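Local coordinates for protein N-(5'-phosphoribosyl)anthranilate isomerase (Jonesia denitrificans, PDB 4WUI) that probably catalyses the isomerisation of N-(5-phospho-beta-D-ribosyl)anthranilate to 1-(2-carboxyphenylamino)-1-deoxy-D-ribulose 5-phosphate, the third step of tryptophan biosynthesis from chorismate, at residues C9-P14 and D18-A23; T65-A70 and V93-A98; D165-T170 and R201-P206. All coordinates share one frame; numbering follows the deposited sequence.

Contact 1: C9-P14 and D18-A23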
ATOM      1  N   CYS A   9       4.069  -2.978   1.412  1.00  7.93           N
ATOM      2  CA  CYS A   9       4.630  -1.641   1.323  1.00  8.15           C
ATOM      3  C   CYS A   9       5.898  -1.513   2.141  1.00  8.67           C
ATOM      4  O   CYS A   9       6.063  -2.157   3.156  1.00 12.39           O
ATOM      5  CB  CYS A   9       3.605  -0.604   1.789  1.00  8.97           C
ATOM      6  SG  CYS A   9       4.024   1.053   1.184  1.00 11.24           S
ATOM      7  N   GLY A  10       6.786  -0.632   1.725  1.00  8.19           N
ATOM      8  CA  GLY A  10       7.952  -0.345   2.525  1.00  8.27           C
ATOM      9  C   GLY A  10       9.024  -1.412   2.504  1.00  8.00           C
ATOM     10  O   GLY A  10       9.614  -1.703   3.546  1.00  8.66           O
ATOM     11  N   LEU A  11       9.304  -1.975   1.326  1.00  8.31           N
ATOM     12  CA  LEU A  11      10.388  -2.940   1.199  1.00  8.53           C
ATOM     13  C   LEU A  11      11.691  -2.208   0.979  1.00  8.50           C
ATOM     14  O   LEU A  11      11.747  -1.160   0.349  1.00  8.44           O
ATOM     15  CB  LEU A  11      10.132  -3.906   0.057  1.00  9.62           C
ATOM     16  CG  LEU A  11       9.204  -5.104   0.435  1.00 11.86           C
ATOM     17  CD1 LEU A  11       7.832  -4.723   0.833  1.00 13.34           C
ATOM     18  CD2 LEU A  11       9.192  -6.126  -0.687  1.00 12.07           C
ATOM     19  N   THR A  12      12.781  -2.799   1.473  1.00  9.07           N
ATOM     20  CA  THR A  12      14.076  -2.136   1.413  1.00 10.19           C
ATOM     21  C   THR A  12      15.228  -3.008   0.923  1.00  9.91           C
ATOM     22  O   THR A  12      16.356  -2.487   0.781  1.00 10.90           O
ATOM     23  CB  THR A  12      14.443  -1.549   2.789  1.00 11.56           C
ATOM     24  OG1 THR A  12      14.569  -2.639   3.717  1.00 13.50           O
ATOM     25  CG2 THR A  12      13.423  -0.537   3.276  1.00 11.85           C
ATOM     26  N   ASP A  13      14.997  -4.275   0.618  1.00  9.75           N
ATOM     27  CA  ASP A  13      16.102  -5.126   0.180  1.00 10.03           C
ATOM     28  C   ASP A  13      15.609  -6.229  -0.747  1.00 10.14           C
ATOM     29  O   ASP A  13      14.419  -6.587  -0.736  1.00 10.06           O
ATOM     30  CB  ASP A  13      16.955  -5.654   1.357  1.00 10.68           C
ATOM     31  CG  ASP A  13      16.270  -6.633   2.283  1.00 11.15           C
ATOM     32  OD1 ASP A  13      15.017  -6.776   2.291  1.00 10.96           O
ATOM     33  OD2 ASP A  13      17.068  -7.310   3.006  1.00 13.27           O
ATOM     34  N   PRO A  14      16.538  -6.795  -1.526  1.00 10.26           N
ATOM     35  CA  PRO A  14      16.194  -7.948  -2.366  1.00 10.69           C
ATOM     36  C   PRO A  14      15.678  -9.132  -1.574  1.00 10.94           C
ATOM     37  O   PRO A  14      14.845  -9.890  -2.103  1.00 11.20           O
ATOM     38  CB  PRO A  14      17.517  -8.265  -3.081  1.00 11.26           C
ATOM     39  CG  PRO A  14      18.146  -6.912  -3.215  1.00 11.13           C
ATOM     40  CD  PRO A  14      17.873  -6.262  -1.884  1.00 10.80           C
ATOM     41  N   ASP A  18      12.377 -10.919  -2.945  1.00 11.15           N
ATOM     42  CA  ASP A  18      12.299 -12.318  -3.293  1.00 12.16           C
ATOM     43  C   ASP A  18      11.102 -12.986  -2.625  1.00 11.64           C
ATOM     44  O   ASP A  18      10.403 -13.806  -3.251  1.00 12.06           O
ATOM     45  CB  ASP A  18      13.587 -13.045  -2.849  1.00 14.05           C
ATOM     46  CG  ASP A  18      14.787 -12.728  -3.707  1.00 17.03           C
ATOM     47  OD1 ASP A  18      14.597 -12.173  -4.802  1.00 18.22           O
ATOM     48  OD2 ASP A  18      15.916 -13.047  -3.273  1.00 18.76           O
ATOM     49  N   ALA A  19      10.855 -12.666  -1.359  1.00 11.39           N
ATOM     50  CA  ALA A  19       9.709 -13.246  -0.653  1.00 11.51           C
ATOM     51  C   ALA A  19       8.396 -12.768  -1.263  1.00 10.82           C
ATOM     52  O   ALA A  19       7.433 -13.535  -1.386  1.00 11.44           O
ATOM     53  CB  ALA A  19       9.778 -12.898   0.817  1.00 12.46           C
ATOM     54  N   ALA A  20       8.323 -11.497  -1.613  1.00 10.44           N
ATOM     55  CA  ALA A  20       7.120 -10.956  -2.224  1.00 10.24           C
ATOM     56  C   ALA A  20       6.840 -11.622  -3.585  1.00 10.08           C
ATOM     57  O   ALA A  20       5.683 -11.929  -3.902  1.00 10.63           O
ATOM     58  CB  ALA A  20       7.268  -9.459  -2.361  1.00 10.94           C
ATOM     59  N   GLN A  21       7.887 -11.860  -4.394  0.55 10.34           N
ATOM     60  CA  GLN A  21       7.724 -12.538  -5.687  0.55 10.73           C
ATOM     61  C   GLN A  21       7.308 -13.989  -5.459  0.55 10.88           C
ATOM     62  O   GLN A  21       6.485 -14.523  -6.197  0.55 11.32           O
ATOM     63  CB  GLN A  21       9.013 -12.496  -6.539  0.55 11.02           C
ATOM     64  CG  GLN A  21       9.513 -11.083  -6.993  0.55 10.97           C
ATOM     65  CD  GLN A  21       9.056 -10.551  -8.387  0.55 10.13           C
ATOM     66  OE1 GLN A  21       9.689  -9.624  -8.899  0.55 10.46           O
ATOM     67  NE2 GLN A  21       7.958 -11.058  -8.951  0.55 10.22           N
ATOM     68  N   ALA A  22       7.899 -14.655  -4.467  1.00 11.02           N
ATOM     69  CA  ALA A  22       7.576 -16.050  -4.203  1.00 11.81           C
ATOM     70  C   ALA A  22       6.125 -16.219  -3.746  1.00 11.44           C
ATOM     71  O   ALA A  22       5.516 -17.253  -4.001  1.00 12.97           O
ATOM     72  CB  ALA A  22       8.533 -16.641  -3.182  1.00 12.70           C
ATOM     73  N   ALA A  23       5.595 -15.223  -3.054  1.00 10.69           N
ATOM     74  CA  ALA A  23       4.208 -15.231  -2.575  1.00 11.04           C
ATOM     75  C   ALA A  23       3.244 -14.675  -3.632  1.00 10.42           C
ATOM     76  O   ALA A  23       2.046 -14.636  -3.402  1.00 11.75           O
ATOM     77  CB  ALA A  23       4.098 -14.411  -1.324  1.00 11.83           C
TER

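Contact 2: T65-A70 and V93-A98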
ATOM      1  N   THR A  65       7.512  15.056  -0.060  1.00 11.19           N
ATOM      2  CA  THR A  65       8.245  15.483  -1.246  1.00 11.37           C
ATOM      3  C   THR A  65       7.357  16.443  -2.057  1.00 11.92           C
ATOM      4  O   THR A  65       6.239  16.100  -2.395  1.00 12.17           O
ATOM      5  CB  THR A  65       8.629  14.262  -2.090  1.00 11.30           C
ATOM      6  OG1 THR A  65       9.411  13.339  -1.312  1.00 11.50           O
ATOM      7  CG2 THR A  65       9.373  14.660  -3.346  1.00 11.52           C
ATOM      8  N   PRO A  66       7.843  17.649  -2.403  1.00 12.24           N
ATOM      9  CA  PRO A  66       7.038  18.543  -3.250  1.00 12.45           C
ATOM     10  C   PRO A  66       6.538  17.796  -4.477  1.00 11.57           C
ATOM     11  O   PRO A  66       7.289  17.032  -5.080  1.00 11.61           O
ATOM     12  CB  PRO A  66       8.020  19.645  -3.633  1.00 14.07           C
ATOM     13  CG  PRO A  66       8.993  19.687  -2.473  1.00 14.51           C
ATOM     14  CD  PRO A  66       9.137  18.257  -2.025  1.00 13.35           C
ATOM     15  N   ILE A  67       5.283  18.017  -4.856  1.00 11.77           N
ATOM     16  CA  ILE A  67       4.661  17.163  -5.846  1.00 11.55           C
ATOM     17  C   ILE A  67       5.389  17.130  -7.181  1.00 11.40           C
ATOM     18  O   ILE A  67       5.477  16.069  -7.788  1.00 11.33           O
ATOM     19  CB  ILE A  67       3.139  17.499  -5.999  1.00 12.22           C
ATOM     20  CG1 ILE A  67       2.394  16.405  -6.777  1.00 12.07           C
ATOM     21  CG2 ILE A  67       2.922  18.859  -6.625  1.00 12.92           C
ATOM     22  CD1 ILE A  67       2.390  15.062  -6.082  1.00 12.11           C
ATOM     23  N   ALA A  68       5.945  18.245  -7.649  1.00 12.16           N
ATOM     24  CA  ALA A  68       6.678  18.198  -8.903  1.00 13.05           C
ATOM     25  C   ALA A  68       7.927  17.296  -8.797  1.00 12.29           C
ATOM     26  O   ALA A  68       8.286  16.595  -9.751  1.00 12.60           O
ATOM     27  CB  ALA A  68       7.054  19.606  -9.355  1.00 14.57           C
ATOM     28  N   ASP A  69       8.594  17.339  -7.650  1.00 12.19           N
ATOM     29  CA  ASP A  69       9.738  16.476  -7.402  1.00 12.25           C
ATOM     30  C   ASP A  69       9.325  15.009  -7.297  1.00 11.46           C
ATOM     31  O   ASP A  69      10.062  14.130  -7.747  1.00 11.76           O
ATOM     32  CB  ASP A  69      10.455  16.878  -6.112  1.00 13.75           C
ATOM     33  CG  ASP A  69      11.208  18.182  -6.208  1.00 17.05           C
ATOM     34  OD1 ASP A  69      11.315  18.775  -7.305  1.00 18.64           O
ATOM     35  OD2 ASP A  69      11.787  18.558  -5.161  1.00 18.84           O
ATOM     36  N   ALA A  70       8.168  14.758  -6.701  1.00 10.59           N
ATOM     37  CA  ALA A  70       7.673  13.402  -6.595  1.00 10.47           C
ATOM     38  C   ALA A  70       7.393  12.815  -7.964  1.00  9.79           C
ATOM     39  O   ALA A  70       7.689  11.647  -8.236  1.00  9.93           O
ATOM     40  CB  ALA A  70       6.440  13.347  -5.715  1.00 10.88           C
ATOM     41  N   VAL A  93      -3.004  15.974  -5.702  1.00  9.98           N
ATOM     42  CA  VAL A  93      -3.386  14.677  -6.235  1.00  9.41           C
ATOM     43  C   VAL A  93      -3.754  14.827  -7.715  1.00  9.30           C
ATOM     44  O   VAL A  93      -3.290  14.055  -8.567  1.00  9.22           O
ATOM     45  CB  VAL A  93      -4.529  14.037  -5.446  1.00 10.17           C
ATOM     46  CG1 VAL A  93      -5.013  12.760  -6.119  1.00 10.43           C
ATOM     47  CG2 VAL A  93      -4.122  13.790  -3.999  1.00 11.18           C
ATOM     48  N   ALA A  94      -4.570  15.835  -8.046  1.00  9.10           N
ATOM     49  CA  ALA A  94      -5.020  16.012  -9.420  1.00  9.29           C
ATOM     50  C   ALA A  94      -3.899  16.520 -10.328  1.00  8.98           C
ATOM     51  O   ALA A  94      -3.852  16.171 -11.505  1.00  9.37           O
ATOM     52  CB  ALA A  94      -6.213  16.940  -9.452  1.00  9.40           C
ATOM     53  N   TYR A  95      -3.016  17.349  -9.789  1.00  9.20           N
ATOM     54  CA  TYR A  95      -1.848  17.810 -10.534  1.00  9.46           C
ATOM     55  C   TYR A  95      -1.043  16.601 -10.977  1.00  9.14           C
ATOM     56  O   TYR A  95      -0.636  16.477 -12.143  1.00  9.24           O
ATOM     57  CB  TYR A  95      -1.012  18.728  -9.627  1.00 10.39           C
ATOM     58  CG  TYR A  95       0.252  19.260 -10.256  1.00 10.80           C
ATOM     59  CD1 TYR A  95       0.263  20.461 -10.950  1.00 12.19           C
ATOM     60  CD2 TYR A  95       1.449  18.584 -10.124  1.00 11.81           C
ATOM     61  CE1 TYR A  95       1.413  20.964 -11.521  1.00 13.50           C
ATOM     62  CE2 TYR A  95       2.611  19.078 -10.692  1.00 12.83           C
ATOM     63  CZ  TYR A  95       2.596  20.258 -11.383  1.00 13.96           C
ATOM     64  OH  TYR A  95       3.778  20.713 -11.930  1.00 16.83           O
ATOM     65  N   ALA A  96      -0.809  15.674 -10.045  1.00  8.86           N
ATOM     66  CA  ALA A  96      -0.094  14.448 -10.362  1.00  8.86           C
ATOM     67  C   ALA A  96      -0.859  13.550 -11.327  1.00  8.76           C
ATOM     68  O   ALA A  96      -0.286  13.002 -12.255  1.00  9.16           O
ATOM     69  CB  ALA A  96       0.250  13.703  -9.079  1.00  9.65           C
ATOM     70  N   ALA A  97      -2.172  13.404 -11.115  1.00  9.05           N
ATOM     71  CA  ALA A  97      -2.962  12.523 -11.962  1.00  9.56           C
ATOM     72  C   ALA A  97      -2.970  12.981 -13.416  1.00  9.70           C
ATOM     73  O   ALA A  97      -3.064  12.145 -14.309  1.00 11.17           O
ATOM     74  CB  ALA A  97      -4.376  12.398 -11.422  1.00  9.87           C
ATOM     75  N   ALA A  98      -2.862  14.272 -13.661  1.00  9.40           N
ATOM     76  CA  ALA A  98      -2.809  14.753 -15.034  1.00  9.99           C
ATOM     77  C   ALA A  98      -1.460  14.466 -15.694  1.00  9.86           C
ATOM     78  O   ALA A  98      -1.357  14.476 -16.938  1.00 10.91           O
ATOM     79  CB  ALA A  98      -3.101  16.251 -15.094  1.00 10.79           C
TER

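Contact 3: D165-T170 and R201-P206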
ATOM      1  N   ASP A 165      -9.658 -12.299   9.191  0.59  9.37           N
ATOM      2  CA  ASP A 165     -10.807 -11.671   9.841  0.59  9.59           C
ATOM      3  C   ASP A 165     -11.159 -10.375   9.101  0.59  9.20           C
ATOM      4  O   ASP A 165     -12.313 -10.171   8.703  0.59  9.65           O
ATOM      5  CB  ASP A 165     -10.413 -11.430  11.303  0.59 10.18           C
ATOM      6  CG  ASP A 165     -11.557 -10.961  12.200  0.59 10.54           C
ATOM      7  OD1 ASP A 165     -12.736 -10.901  11.786  0.59 10.99           O
ATOM      8  OD2 ASP A 165     -11.228 -10.668  13.377  0.59 10.88           O
ATOM      9  N   ALA A 166     -10.165  -9.507   8.884  1.00  9.84           N
ATOM     10  CA  ALA A 166     -10.398  -8.248   8.217  1.00 10.10           C
ATOM     11  C   ALA A 166     -11.005  -8.437   6.824  1.00  9.68           C
ATOM     12  O   ALA A 166     -11.974  -7.769   6.447  1.00 10.52           O
ATOM     13  CB  ALA A 166      -9.101  -7.426   8.089  1.00 10.18           C
ATOM     14  N   ILE A 167     -10.435  -9.346   6.031  1.00  9.61           N
ATOM     15  CA  ILE A 167     -10.938  -9.564   4.669  1.00 10.14           C
ATOM     16  C   ILE A 167     -12.323 -10.187   4.698  1.00 10.14           C
ATOM     17  O   ILE A 167     -13.183  -9.826   3.918  1.00 10.76           O
ATOM     18  CB  ILE A 167      -9.953 -10.416   3.848  1.00 10.90           C
ATOM     19  CG1 ILE A 167      -8.702  -9.555   3.526  1.00 10.94           C
ATOM     20  CG2 ILE A 167     -10.604 -10.948   2.552  1.00 12.09           C
ATOM     21  CD1 ILE A 167      -7.600 -10.347   2.873  1.00 11.64           C
ATOM     22  N   THR A 168     -12.538 -11.153   5.579  1.00  9.69           N
ATOM     23  CA  THR A 168     -13.839 -11.824   5.635  1.00 10.34           C
ATOM     24  C   THR A 168     -14.957 -10.847   5.968  1.00 10.22           C
ATOM     25  O   THR A 168     -16.035 -10.874   5.372  1.00 11.49           O
ATOM     26  CB  THR A 168     -13.789 -12.968   6.672  1.00 11.44           C
ATOM     27  OG1 THR A 168     -12.852 -13.969   6.262  1.00 12.52           O
ATOM     28  CG2 THR A 168     -15.134 -13.639   6.827  1.00 13.09           C
ATOM     29  N   THR A 169     -14.695  -9.976   6.937  1.00  9.68           N
ATOM     30  CA  THR A 169     -15.725  -9.091   7.468  1.00 10.44           C
ATOM     31  C   THR A 169     -15.902  -7.809   6.669  1.00 10.82           C
ATOM     32  O   THR A 169     -17.014  -7.311   6.580  1.00 12.70           O
ATOM     33  CB  THR A 169     -15.527  -8.769   8.954  1.00 10.87           C
ATOM     34  OG1 THR A 169     -14.302  -8.048   9.141  1.00 10.93           O
ATOM     35  CG2 THR A 169     -15.557 -10.034   9.811  1.00 11.70           C
ATOM     36  N   THR A 170     -14.818  -7.278   6.106  1.00 10.46           N
ATOM     37  CA  THR A 170     -14.840  -6.006   5.419  1.00 10.53           C
ATOM     38  C   THR A 170     -14.850  -6.140   3.875  1.00 10.24           C
ATOM     39  O   THR A 170     -15.248  -5.208   3.186  1.00 10.74           O
ATOM     40  CB  THR A 170     -13.669  -5.103   5.930  1.00 12.14           C
ATOM     41  OG1 THR A 170     -13.955  -4.731   7.290  1.00 15.35           O
ATOM     42  CG2 THR A 170     -13.511  -3.837   5.186  1.00 12.63           C
ATOM     43  N   ARG A 201      -5.321 -15.084   1.145  1.00 13.86           N
ATOM     44  CA  ARG A 201      -5.863 -15.839   0.023  1.00 15.19           C
ATOM     45  C   ARG A 201      -6.703 -17.008   0.463  1.00 15.80           C
ATOM     46  O   ARG A 201      -7.540 -17.507  -0.298  1.00 17.04           O
ATOM     47  CB  ARG A 201      -4.756 -16.337  -0.871  1.00 16.40           C
ATOM     48  CG  ARG A 201      -4.224 -15.218  -1.646  1.00 17.71           C
ATOM     49  CD  ARG A 201      -3.395 -15.693  -2.813  1.00 18.29           C
ATOM     50  NE  ARG A 201      -2.969 -14.516  -3.535  1.00 18.22           N
ATOM     51  CZ  ARG A 201      -1.738 -14.290  -3.965  1.00 17.37           C
ATOM     52  NH1 ARG A 201      -0.741 -15.189  -3.842  1.00 16.74           N
ATOM     53  NH2 ARG A 201      -1.516 -13.138  -4.565  1.00 18.17           N
ATOM     54  N   GLY A 202      -6.503 -17.454   1.686  1.00 15.95           N
ATOM     55  CA  GLY A 202      -7.251 -18.570   2.194  1.00 17.06           C
ATOM     56  C   GLY A 202      -8.685 -18.219   2.440  1.00 17.77           C
ATOM     57  O   GLY A 202      -9.486 -19.122   2.601  1.00 19.16           O
ATOM     58  N   VAL A 203      -9.031 -16.932   2.453  1.00 17.26           N
ATOM     59  CA  VAL A 203     -10.418 -16.524   2.637  1.00 18.67           C
ATOM     60  C   VAL A 203     -11.208 -16.945   1.416  1.00 22.03           C
ATOM     61  O   VAL A 203     -12.214 -17.628   1.550  1.00 23.23           O
ATOM     62  CB  VAL A 203     -10.556 -15.006   2.907  1.00 18.27           C
ATOM     63  CG1 VAL A 203     -12.043 -14.614   3.006  1.00 18.34           C
ATOM     64  CG2 VAL A 203      -9.792 -14.611   4.161  1.00 17.85           C
ATOM     65  N   SER A 204     -10.754 -16.585   0.222  1.00 24.19           N
ATOM     66  CA  SER A 204     -11.487 -17.007  -0.980  1.00 26.96           C
ATOM     67  C   SER A 204     -11.051 -18.384  -1.506  1.00 28.25           C
ATOM     68  O   SER A 204     -11.846 -19.065  -2.156  1.00 28.70           O
ATOM     69  CB  SER A 204     -11.348 -15.965  -2.079  1.00 28.46           C
ATOM     70  OG  SER A 204     -10.021 -15.960  -2.570  1.00 29.99           O
ATOM     71  N   CYS A 205      -9.801 -18.786  -1.259  1.00 29.06           N
ATOM     72  CA  CYS A 205      -9.304 -20.089  -1.731  1.00 30.29           C
ATOM     73  C   CYS A 205      -8.579 -20.836  -0.625  1.00 29.00           C
ATOM     74  O   CYS A 205      -7.354 -20.993  -0.664  1.00 28.67           O
ATOM     75  CB  CYS A 205      -8.380 -19.934  -2.947  1.00 32.88           C
ATOM     76  SG  CYS A 205      -7.872 -21.550  -3.692  1.00 35.36           S
ATOM     77  N   PRO A 206      -9.340 -21.336   0.357  1.00 28.26           N
ATOM     78  CA  PRO A 206      -8.700 -22.021   1.491  1.00 28.52           C
ATOM     79  C   PRO A 206      -8.084 -23.342   1.046  1.00 30.38           C
ATOM     80  O   PRO A 206      -8.552 -23.958   0.056  1.00 29.83           O
ATOM     81  CB  PRO A 206      -9.856 -22.235   2.475  1.00 27.31           C
ATOM     82  CG  PRO A 206     -11.087 -22.337   1.583  1.00 27.26           C
ATOM     83  CD  PRO A 206     -10.816 -21.395   0.422  1.00 27.64           C
TER

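Contact 1: C9-P14 and D18-A23
With CG set beside its backbone N and opposite the carbonyl carbon (chi1 -83°), L11 sends one methyl branch toward the helix that follows, and CD2 meets A20 CB at 4.2 Å. This is the first beta-alpha connection of a TIM barrel: C9-P14 leaves strand 5-8 and runs into helix 14-22, on which D18-A23 lies. The apolar pair is buried, and both partners also pack on I28 of strand 27-32, so the methyl touches the inner face of the helix where it leans on the barrel wall.

At the helix start the link is polar. D18 N donates to P14 O over 2.8 Å in a nearly straight bond, with 166° at the hydrogen and the donor almost in line with the carbonyl, which is an i to i+4 bond of the first turn. D13 is the N-cap, its OD1 accepting from A16 N within that turn. Further back along the loop, C9 O and G10 O both accept from K188 NZ, which ties the strand exit to strand 187-188. A19 packs against P190 and I193 of helix 190-204. P14 O sits over the flat face of the D18 carboxylate, 3.3 Å from D18 CG, with OD1 and OD2 equally far from it.

Contact 2: T65-A70 and V93-A98
I67 reaches across to two successive residues of the neighbouring helix. Its CG2 methyl lies 3.8 Å from Y95 CD2 and also touches CE2, so it meets the ring obliquely at the CD2-CE2 bond. I67 CG1 lies between the two neighbours, 4.1 Å from A96 CB and equally far from Y95 CD2, and I67 CD1 goes on to A96, 3.9 Å from A96 CB. CG1 stands anti to the backbone N of I67 (chi1 -166°), which carries the longer branch on to A96 while CG2 meets the ring. Because A96 offers only a methyl group, the two backbones come close, with I67 CA 7.1 Å from A96 CA.

Y95 likewise extends with CG opposite its own N (chi1 179°), and its side chain passes that of I67 in the opposite direction. The phenol end thereby reaches as far as A68, where Y95 OH is 4.3 Å from A68 CB, a loose van der Waals approach. In the next shell R99 makes a cation-pi contact with the Y95 ring and bonds Y95 O through NH1, which probably helps to hold the ring in place. At the I67 end, P66 takes the N-cap position, and A70 N donates to P66 O at 2.9 Å.

The contact joins two adjacent outer helices of the barrel: I67 also rests on L84 of strand 81-84, A96 on V103 of strand 103-108, and L71 of helix 67-77 packs against both Y95 and A96.

Contact 3: D165-T170 and R201-P206
V203 lays its two methyl groups over T168 and I167. CG1, standing anti to the backbone N of V203 (chi1 176°), comes 3.4 Å from T168 OG1, while V203 CG2 is 3.8 Å from the same oxygen, so the hydroxyl faces the forked end of the valine. Both methyls also touch a single branch of I167: I167 CG2 is 4.0 Å from V203 CG1 and slightly farther from CG2. T168 OG1 has its polar partner within its own helix, where it bonds to A164 O; toward V203 it makes a van der Waals contact. The T168 and V203 CA atoms are 6.5 Å apart, a close approach for two helix backbones.

Both segments belong to outer helices of the TIM barrel, D165-T170 at the end of helix 163-170, which follows strand 152-155, and R201-P206 at the close of helix 190-204, the last helix of the chain, which comes after the eighth barrel strand, 174-177. With an alanine here both methyl groups of V203 go, and I167 CG2 and T168 OG1 would probably be left facing a gap between the helix ends.

Helix 163-170 is secured in its last turn by a doubly used acceptor: D165 O receives T169 N at 3.0 Å and T169 OG1 at 2.9 Å, the hydroxyl approaching from above the carbonyl plane, 37° out of it. T170 OG1 binds W138 NE1 and T170 O takes R147 NH1, tying this end to preceding parts of the chain. In R201-P206, C205 N bonds R201 O at 2.8 Å, and R201 NH2 bonds H24 O.

The three contacts follow one another along the chain of one closed eight-stranded barrel, contacts 2 and 3 pairing outer helices and contact 1 a strand-to-helix loop with its helix. Contacts 1 and 3 meet directly: A23 O, just past helix 14-22, lies 2.9 Å from R201 NH1 in a probable hydrogen bond, though their centres are about 22 Å apart. Contact 2 stands apart, its nearest atoms about 14 Å from contact 1 and about 22 Å from contact 3, across the chain's centre from the latter. In TIM barrels the active site lies at the C-terminal strand ends; C9-P14 and T65-A70 begin there, whereas contact 3 joins helix ends. T65 OG1 hydrogen-bonds a citrate, probably from the crystallisation liquor.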